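PDB 2PKP: homoaconitase small subunit from Methanocaldococcus jannaschii, which forms with the large subunit HacA a hydro-lyase that interconverts (R)-homocitrate, cis-homoaconitate and homoisocitrate in 2-oxosuberate biosynthesis. Local coordinates for residues D12-D17 and H36-I41; A18-P23 and V71-Y76. One frame throughout, in Å; residues are numbered along the deposited sequence.

Contact 1: residues D12-D17 and H36-I41. With ZN (zinc ion), chain B.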
ATOM      1  N   ASP A  12       3.470  21.775 -14.763  1.00 19.22           N
ATOM      2  CA  ASP A  12       3.995  21.102 -15.948  1.00 19.40           C
ATOM      3  C   ASP A  12       5.502  20.896 -15.884  1.00 21.07           C
ATOM      4  O   ASP A  12       6.214  21.568 -15.138  1.00 18.28           O
ATOM      5  CB  ASP A  12       3.686  21.905 -17.222  1.00 22.16           C
ATOM      6  CG  ASP A  12       2.200  22.023 -17.506  1.00 27.58           C
ATOM      7  OD1 ASP A  12       1.478  21.012 -17.372  1.00 29.61           O
ATOM      8  OD2 ASP A  12       1.756  23.128 -17.882  1.00 29.94           O
ATOM      9  N   ASP A  13       5.965  19.943 -16.681  1.00 22.78           N
ATOM     10  CA  ASP A  13       7.376  19.623 -16.808  1.00 25.57           C
ATOM     11  C   ASP A  13       8.159  19.396 -15.525  1.00 25.79           C
ATOM     12  O   ASP A  13       9.279  19.893 -15.386  1.00 24.50           O
ATOM     13  CB  ASP A  13       8.074  20.710 -17.629  1.00 28.85           C
ATOM     14  CG  ASP A  13       9.366  20.223 -18.245  1.00 31.38           C
ATOM     15  OD1 ASP A  13       9.321  19.183 -18.933  1.00 35.61           O
ATOM     16  OD2 ASP A  13      10.418  20.870 -18.049  1.00 33.64           O
ATOM     17  N   VAL A  14       7.584  18.654 -14.586  1.00 26.27           N
ATOM     18  CA  VAL A  14       8.291  18.351 -13.348  1.00 24.85           C
ATOM     19  C   VAL A  14       9.308  17.267 -13.699  1.00 27.58           C
ATOM     20  O   VAL A  14       8.953  16.092 -13.816  1.00 27.37           O
ATOM     21  CB  VAL A  14       7.339  17.814 -12.280  1.00 25.02           C
ATOM     22  CG1 VAL A  14       8.124  17.449 -11.039  1.00 23.30           C
ATOM     23  CG2 VAL A  14       6.275  18.853 -11.965  1.00 21.28           C
ATOM     24  N   ASP A  15      10.570  17.658 -13.867  1.00 27.94           N
ATOM     25  CA  ASP A  15      11.611  16.706 -14.260  1.00 27.81           C
ATOM     26  C   ASP A  15      12.237  15.910 -13.128  1.00 25.78           C
ATOM     27  O   ASP A  15      12.018  16.195 -11.955  1.00 25.20           O
ATOM     28  CB  ASP A  15      12.719  17.418 -15.052  1.00 30.32           C
ATOM     29  CG  ASP A  15      13.480  18.434 -14.218  1.00 31.97           C
ATOM     30  OD1 ASP A  15      14.065  18.054 -13.181  1.00 32.60           O
ATOM     31  OD2 ASP A  15      13.495  19.618 -14.609  1.00 36.54           O
ATOM     32  N   THR A  16      13.028  14.908 -13.502  1.00 26.22           N
ATOM     33  CA  THR A  16      13.692  14.039 -12.540  1.00 30.96           C
ATOM     34  C   THR A  16      14.531  14.779 -11.501  1.00 32.18           C
ATOM     35  O   THR A  16      14.615  14.342 -10.354  1.00 34.32           O
ATOM     36  CB  THR A  16      14.585  13.001 -13.252  1.00 32.25           C
ATOM     37  OG1 THR A  16      15.464  13.667 -14.166  1.00 34.81           O
ATOM     38  CG2 THR A  16      13.726  11.995 -14.016  1.00 35.61           C
ATOM     39  N   ASP A  17      15.148  15.893 -11.889  1.00 33.05           N
ATOM     40  CA  ASP A  17      15.964  16.656 -10.943  1.00 34.71           C
ATOM     41  C   ASP A  17      15.109  17.338  -9.887  1.00 32.61           C
ATOM     42  O   ASP A  17      15.542  17.527  -8.751  1.00 31.67           O
ATOM     43  CB  ASP A  17      16.813  17.696 -11.673  1.00 39.22           C
ATOM     44  CG  ASP A  17      17.998  17.074 -12.373  1.00 40.95           C
ATOM     45  OD1 ASP A  17      18.810  16.417 -11.686  1.00 41.61           O
ATOM     46  OD2 ASP A  17      18.115  17.236 -13.605  1.00 44.00           O
ATOM     47  N   HIS A  36      14.002  12.973   0.130  1.00 23.68           N
ATOM     48  CA  HIS A  36      14.204  14.187  -0.654  1.00 23.76           C
ATOM     49  C   HIS A  36      13.335  14.219  -1.901  1.00 22.90           C
ATOM     50  O   HIS A  36      13.642  14.906  -2.873  1.00 24.82           O
ATOM     51  CB  HIS A  36      15.680  14.345  -1.024  1.00 23.65           C
ATOM     52  CG  HIS A  36      16.565  14.531   0.170  1.00 25.56           C
ATOM     53  ND1 HIS A  36      17.193  13.482   0.802  1.00 26.19           N
ATOM     54  CD2 HIS A  36      16.840  15.635   0.907  1.00 23.15           C
ATOM     55  CE1 HIS A  36      17.816  13.927   1.878  1.00 26.49           C
ATOM     56  NE2 HIS A  36      17.619  15.230   1.965  1.00 27.94           N
ATOM     57  N   CYS A  37      12.233  13.477  -1.857  1.00 23.51           N
ATOM     58  CA  CYS A  37      11.307  13.424  -2.973  1.00 21.45           C
ATOM     59  C   CYS A  37      10.704  14.803  -3.224  1.00 21.61           C
ATOM     60  O   CYS A  37      10.236  15.461  -2.295  1.00 21.97           O
ATOM     61  CB  CYS A  37      10.196  12.411  -2.682  1.00 24.84           C
ATOM     62  SG  CYS A  37       9.077  12.142  -4.075  1.00 18.65           S
ATOM     63  N   MET A  38      10.721  15.231  -4.483  1.00 19.70           N
ATOM     64  CA  MET A  38      10.181  16.534  -4.888  1.00 23.76           C
ATOM     65  C   MET A  38      10.929  17.723  -4.276  1.00 25.66           C
ATOM     66  O   MET A  38      10.482  18.867  -4.401  1.00 25.05           O
ATOM     67  CB  MET A  38       8.697  16.655  -4.514  1.00 22.46           C
ATOM     68  CG  MET A  38       7.833  15.491  -4.951  1.00 22.36           C
ATOM     69  SD  MET A  38       8.036  15.119  -6.694  1.00 21.29           S
ATOM     70  CE  MET A  38       7.237  16.518  -7.437  1.00 18.89           C
ATOM     71  N   ALA A  39      12.057  17.461  -3.621  1.00 26.79           N
ATOM     72  CA  ALA A  39      12.834  18.526  -2.986  1.00 29.72           C
ATOM     73  C   ALA A  39      13.300  19.569  -3.990  1.00 31.87           C
ATOM     74  O   ALA A  39      13.633  20.691  -3.613  1.00 33.37           O
ATOM     75  CB  ALA A  39      14.036  17.938  -2.254  1.00 32.44           C
ATOM     76  N   GLY A  40      13.312  19.194  -5.267  1.00 32.98           N
ATOM     77  CA  GLY A  40      13.738  20.104  -6.312  1.00 32.19           C
ATOM     78  C   GLY A  40      12.820  21.296  -6.514  1.00 34.05           C
ATOM     79  O   GLY A  40      13.265  22.347  -6.967  1.00 34.78           O
ATOM     80  N   ILE A  41      11.538  21.141  -6.191  1.00 34.61           N
ATOM     81  CA  ILE A  41      10.596  22.240  -6.347  1.00 34.52           C
ATOM     82  C   ILE A  41       9.827  22.563  -5.072  1.00 34.35           C
ATOM     83  O   ILE A  41       9.316  23.671  -4.916  1.00 35.82           O
ATOM     84  CB  ILE A  41       9.595  21.974  -7.499  1.00 36.09           C
ATOM     85  CG1 ILE A  41       9.017  20.568  -7.388  1.00 35.38           C
ATOM     86  CG2 ILE A  41      10.293  22.154  -8.840  1.00 37.85           C
ATOM     87  CD1 ILE A  41       8.038  20.237  -8.500  1.00 37.89           C
TER
HETATM   88 ZN    ZN B 171      11.342  18.904 -19.266  1.00 36.31          ZN
HETATM   89  O   HOH W   1      12.699  19.388 -17.932  1.00 28.51           O
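Val14 meets Met38 and Ile41 where the loop leading into helix 16-19 packs on a type II beta turn and the residues that follow it, in the swivel-type domain shared with aconitases. The touching atoms are methyls: Val14 CG1 lies 3.8 Å from Met38 CE and equally far from Ile41 CD1. Each of these longer side chains crosses Val14 at about a right angle. Met38 CB points away from 12-17, but bends at chi2 and chi3 bring CE back to Val14. Phe61 and Ile19 also pack on Val14.

The backbones approach at Gly40. With no side chain there, Asp17 O comes to 4.0 Å from Gly40 CA. The turn runs from His36 to Ala39 and is closed by Ala39 N to His36 O. Met38 takes its positive-phi position (phi 64°).

The polar groups of 12-17 do not bond to 36-41; they serve the helix cap and the zinc. Asp15 is the N-cap of helix 16-19. Its OD1 accepts a weak bond from Asp17 N, bent to 118°, and a further bond from Ala18 N. Zinc is held by both carboxylate oxygens of Asp13, unequally, and by Cys63 and a water. Asn60 ND2 is hydrogen-bonded to Asp13 OD1. The metal lies 2.1 Å from Asp13 OD1, 2.5 Å from Asp13 OD2 and 2.0 Å from the water, which donates a weak bond to Asp15 OD2.

Contact 2: residues A18-P23 and V71-Y76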
ATOM      1  N   ALA A  18      13.895  17.713 -10.272  1.00 29.96           N
ATOM      2  CA  ALA A  18      12.970  18.341  -9.343  1.00 27.63           C
ATOM      3  C   ALA A  18      12.472  17.245  -8.404  1.00 25.68           C
ATOM      4  O   ALA A  18      12.306  17.462  -7.207  1.00 26.47           O
ATOM      5  CB  ALA A  18      11.800  18.952 -10.098  1.00 24.88           C
ATOM      6  N   ILE A  19      12.259  16.058  -8.964  1.00 23.82           N
ATOM      7  CA  ILE A  19      11.776  14.914  -8.202  1.00 24.10           C
ATOM      8  C   ILE A  19      12.820  14.414  -7.204  1.00 24.98           C
ATOM      9  O   ILE A  19      12.502  14.122  -6.050  1.00 22.88           O
ATOM     10  CB  ILE A  19      11.365  13.761  -9.156  1.00 22.92           C
ATOM     11  CG1 ILE A  19      10.171  14.203 -10.006  1.00 20.78           C
ATOM     12  CG2 ILE A  19      11.028  12.503  -8.363  1.00 22.26           C
ATOM     13  CD1 ILE A  19       9.801  13.223 -11.099  1.00 18.11           C
ATOM     14  N   ILE A  20      14.062  14.311  -7.655  1.00 25.63           N
ATOM     15  CA  ILE A  20      15.155  13.854  -6.802  1.00 26.72           C
ATOM     16  C   ILE A  20      16.464  14.455  -7.318  1.00 29.50           C
ATOM     17  O   ILE A  20      17.129  13.885  -8.178  1.00 31.72           O
ATOM     18  CB  ILE A  20      15.240  12.298  -6.778  1.00 23.95           C
ATOM     19  CG1 ILE A  20      16.393  11.844  -5.877  1.00 25.34           C
ATOM     20  CG2 ILE A  20      15.406  11.751  -8.183  1.00 23.78           C
ATOM     21  CD1 ILE A  20      16.184  12.143  -4.409  1.00 23.21           C
ATOM     22  N   PRO A  21      16.834  15.635  -6.802  1.00 32.98           N
ATOM     23  CA  PRO A  21      18.056  16.346  -7.189  1.00 35.90           C
ATOM     24  C   PRO A  21      19.281  15.450  -7.351  1.00 37.94           C
ATOM     25  O   PRO A  21      19.540  14.574  -6.526  1.00 37.51           O
ATOM     26  CB  PRO A  21      18.218  17.363  -6.071  1.00 34.65           C
ATOM     27  CG  PRO A  21      16.791  17.730  -5.790  1.00 34.41           C
ATOM     28  CD  PRO A  21      16.110  16.379  -5.755  1.00 31.95           C
ATOM     29  N   GLY A  22      20.029  15.687  -8.425  1.00 41.67           N
ATOM     30  CA  GLY A  22      21.220  14.906  -8.718  1.00 43.25           C
ATOM     31  C   GLY A  22      22.175  14.621  -7.569  1.00 46.10           C
ATOM     32  O   GLY A  22      22.651  13.494  -7.442  1.00 46.23           O
ATOM     33  N   PRO A  23      22.477  15.608  -6.711  1.00 47.48           N
ATOM     34  CA  PRO A  23      23.398  15.370  -5.595  1.00 50.49           C
ATOM     35  C   PRO A  23      23.036  14.225  -4.652  1.00 52.48           C
ATOM     36  O   PRO A  23      23.923  13.584  -4.085  1.00 54.93           O
ATOM     37  CB  PRO A  23      23.435  16.724  -4.884  1.00 50.52           C
ATOM     38  CG  PRO A  23      22.092  17.309  -5.192  1.00 50.89           C
ATOM     39  CD  PRO A  23      21.941  16.977  -6.656  1.00 48.31           C
ATOM     40  N   VAL A  71      11.606   7.334  -9.461  1.00 21.06           N
ATOM     41  CA  VAL A  71      10.424   6.537  -9.157  1.00 20.18           C
ATOM     42  C   VAL A  71      10.561   5.859  -7.808  1.00 20.93           C
ATOM     43  O   VAL A  71       9.569   5.611  -7.133  1.00 19.33           O
ATOM     44  CB  VAL A  71      10.147   5.461 -10.249  1.00 19.70           C
ATOM     45  CG1 VAL A  71       9.953   6.138 -11.594  1.00 21.43           C
ATOM     46  CG2 VAL A  71      11.272   4.454 -10.308  1.00 18.18           C
ATOM     47  N   ILE A  72      11.796   5.556  -7.418  1.00 22.81           N
ATOM     48  CA  ILE A  72      12.045   4.921  -6.130  1.00 22.59           C
ATOM     49  C   ILE A  72      11.818   5.935  -5.003  1.00 20.56           C
ATOM     50  O   ILE A  72      11.357   5.577  -3.923  1.00 20.87           O
ATOM     51  CB  ILE A  72      13.489   4.356  -6.056  1.00 25.12           C
ATOM     52  CG1 ILE A  72      13.610   3.152  -6.998  1.00 26.22           C
ATOM     53  CG2 ILE A  72      13.840   3.959  -4.624  1.00 22.63           C
ATOM     54  CD1 ILE A  72      14.993   2.518  -7.021  1.00 30.72           C
ATOM     55  N   ALA A  73      12.130   7.199  -5.276  1.00 19.04           N
ATOM     56  CA  ALA A  73      11.953   8.271  -4.300  1.00 19.59           C
ATOM     57  C   ALA A  73      10.469   8.452  -4.016  1.00 17.86           C
ATOM     58  O   ALA A  73      10.065   8.659  -2.875  1.00 19.48           O
ATOM     59  CB  ALA A  73      12.541   9.571  -4.835  1.00 19.37           C
ATOM     60  N   ILE A  74       9.661   8.376  -5.067  1.00 18.15           N
ATOM     61  CA  ILE A  74       8.218   8.515  -4.934  1.00 16.23           C
ATOM     62  C   ILE A  74       7.638   7.287  -4.222  1.00 18.92           C
ATOM     63  O   ILE A  74       6.950   7.408  -3.205  1.00 18.89           O
ATOM     64  CB  ILE A  74       7.553   8.663  -6.325  1.00 16.90           C
ATOM     65  CG1 ILE A  74       8.055   9.946  -7.000  1.00 16.07           C
ATOM     66  CG2 ILE A  74       6.031   8.689  -6.183  1.00 14.54           C
ATOM     67  CD1 ILE A  74       7.631  10.098  -8.455  1.00 14.82           C
ATOM     68  N   LYS A  75       7.941   6.105  -4.752  1.00 19.55           N
ATOM     69  CA  LYS A  75       7.446   4.856  -4.185  1.00 22.66           C
ATOM     70  C   LYS A  75       7.782   4.699  -2.703  1.00 24.84           C
ATOM     71  O   LYS A  75       6.947   4.235  -1.918  1.00 24.81           O
ATOM     72  CB  LYS A  75       8.002   3.666  -4.973  1.00 23.70           C
ATOM     73  CG  LYS A  75       7.571   2.295  -4.459  1.00 28.49           C
ATOM     74  CD  LYS A  75       8.264   1.187  -5.262  1.00 32.81           C
ATOM     75  CE  LYS A  75       7.840  -0.219  -4.833  1.00 34.38           C
ATOM     76  NZ  LYS A  75       8.264  -0.559  -3.445  1.00 36.57           N
ATOM     77  N   TYR A  76       8.987   5.094  -2.306  1.00 23.62           N
ATOM     78  CA  TYR A  76       9.359   4.950  -0.906  1.00 24.76           C
ATOM     79  C   TYR A  76       8.833   6.017   0.050  1.00 24.35           C
ATOM     80  O   TYR A  76       9.210   6.048   1.224  1.00 22.05           O
ATOM     81  CB  TYR A  76      10.874   4.773  -0.771  1.00 26.98           C
ATOM     82  CG  TYR A  76      11.280   3.344  -1.054  1.00 28.59           C
ATOM     83  CD1 TYR A  76      11.278   2.845  -2.358  1.00 29.43           C
ATOM     84  CD2 TYR A  76      11.581   2.466  -0.013  1.00 28.79           C
ATOM     85  CE1 TYR A  76      11.560   1.510  -2.617  1.00 31.10           C
ATOM     86  CE2 TYR A  76      11.862   1.125  -0.260  1.00 31.62           C
ATOM     87  CZ  TYR A  76      11.849   0.655  -1.565  1.00 33.36           C
ATOM     88  OH  TYR A  76      12.106  -0.670  -1.821  1.00 38.22           O
TER
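Ile19 packs on Ile74, and next to it Ile20 packs on Ala73. This is a helix-end packing contact of the swivel domain: the C-terminal end of the short helix 16-19 rests on the last turn of helix 68-75. The contact is apolar and buried.

Ile19 has the most surface covered. Its CG2 branch does the work. CG1 is anti to the carbonyl carbon (chi1 -65°), which leaves CG2 anti to the backbone N and turned to helix 68-75. CG2 rests against the outer part of the Ile74 chain, 4.2 Å from Ile74 CG1. The two side chains cross obliquely. Phe61 and Ala70 also pack on Ile19.

Ala73 comes second. Its methyl is directed at the 18-23 segment, with Ala73 CB 4.3 Å from Ile20 CB. The small residue lets the backbones draw close, and the CA atoms of Ile20 and Ala73 are 6.9 Å apart. Ile19 CG2 is near the same methyl but farther, 4.8 Å from Ala73 CB; the touching pair is Ile20 CB and Ala73 CB. Ile20 is the first residue to leave the helix. Its backbone has turned extended (phi -153°), and its side chain, like that of Ile19, points to helix 68-75. Leu33 of helix 30-34 also touches Ile20.

Ile74 is the third. Its CB does not start directly toward Ile19, but the outer atoms reach it. Phe91 of helix 89-98, Cys37 and Ile79 also pack on Ile74. The helix is regular here, with Lys75 N bonded to Val71 O at 2.9 Å. At the far end of the Ile74 side chain, CD1 also lies 4.2 Å from Ile19 CG2.

Overall arrangement
Helix 16-19 joins the two contacts, whose centres are 8 Å apart. The turn region 36-41 of contact 1 is tied to the helix end of contact 2 by two probable backbone hydrogen bonds: Met38 N to Ile19 O, 2.6 Å, and Gly40 N to Ala18 O, 2.8 Å. Ile41 CG2 adds packing on Ala18 CB at 3.8 Å. Contact 1 carries the zinc ligand Asp13. Contact 2 lies deeper, with the nearest atom of the Ile19 side chain about 10 Å from the zinc. The chain then leads from Pro23 into the YLRT motif. Arg26, critical for substrate specificity, is about 10 Å from Ile20 and about 11 Å from Asp17, side chain to side chain.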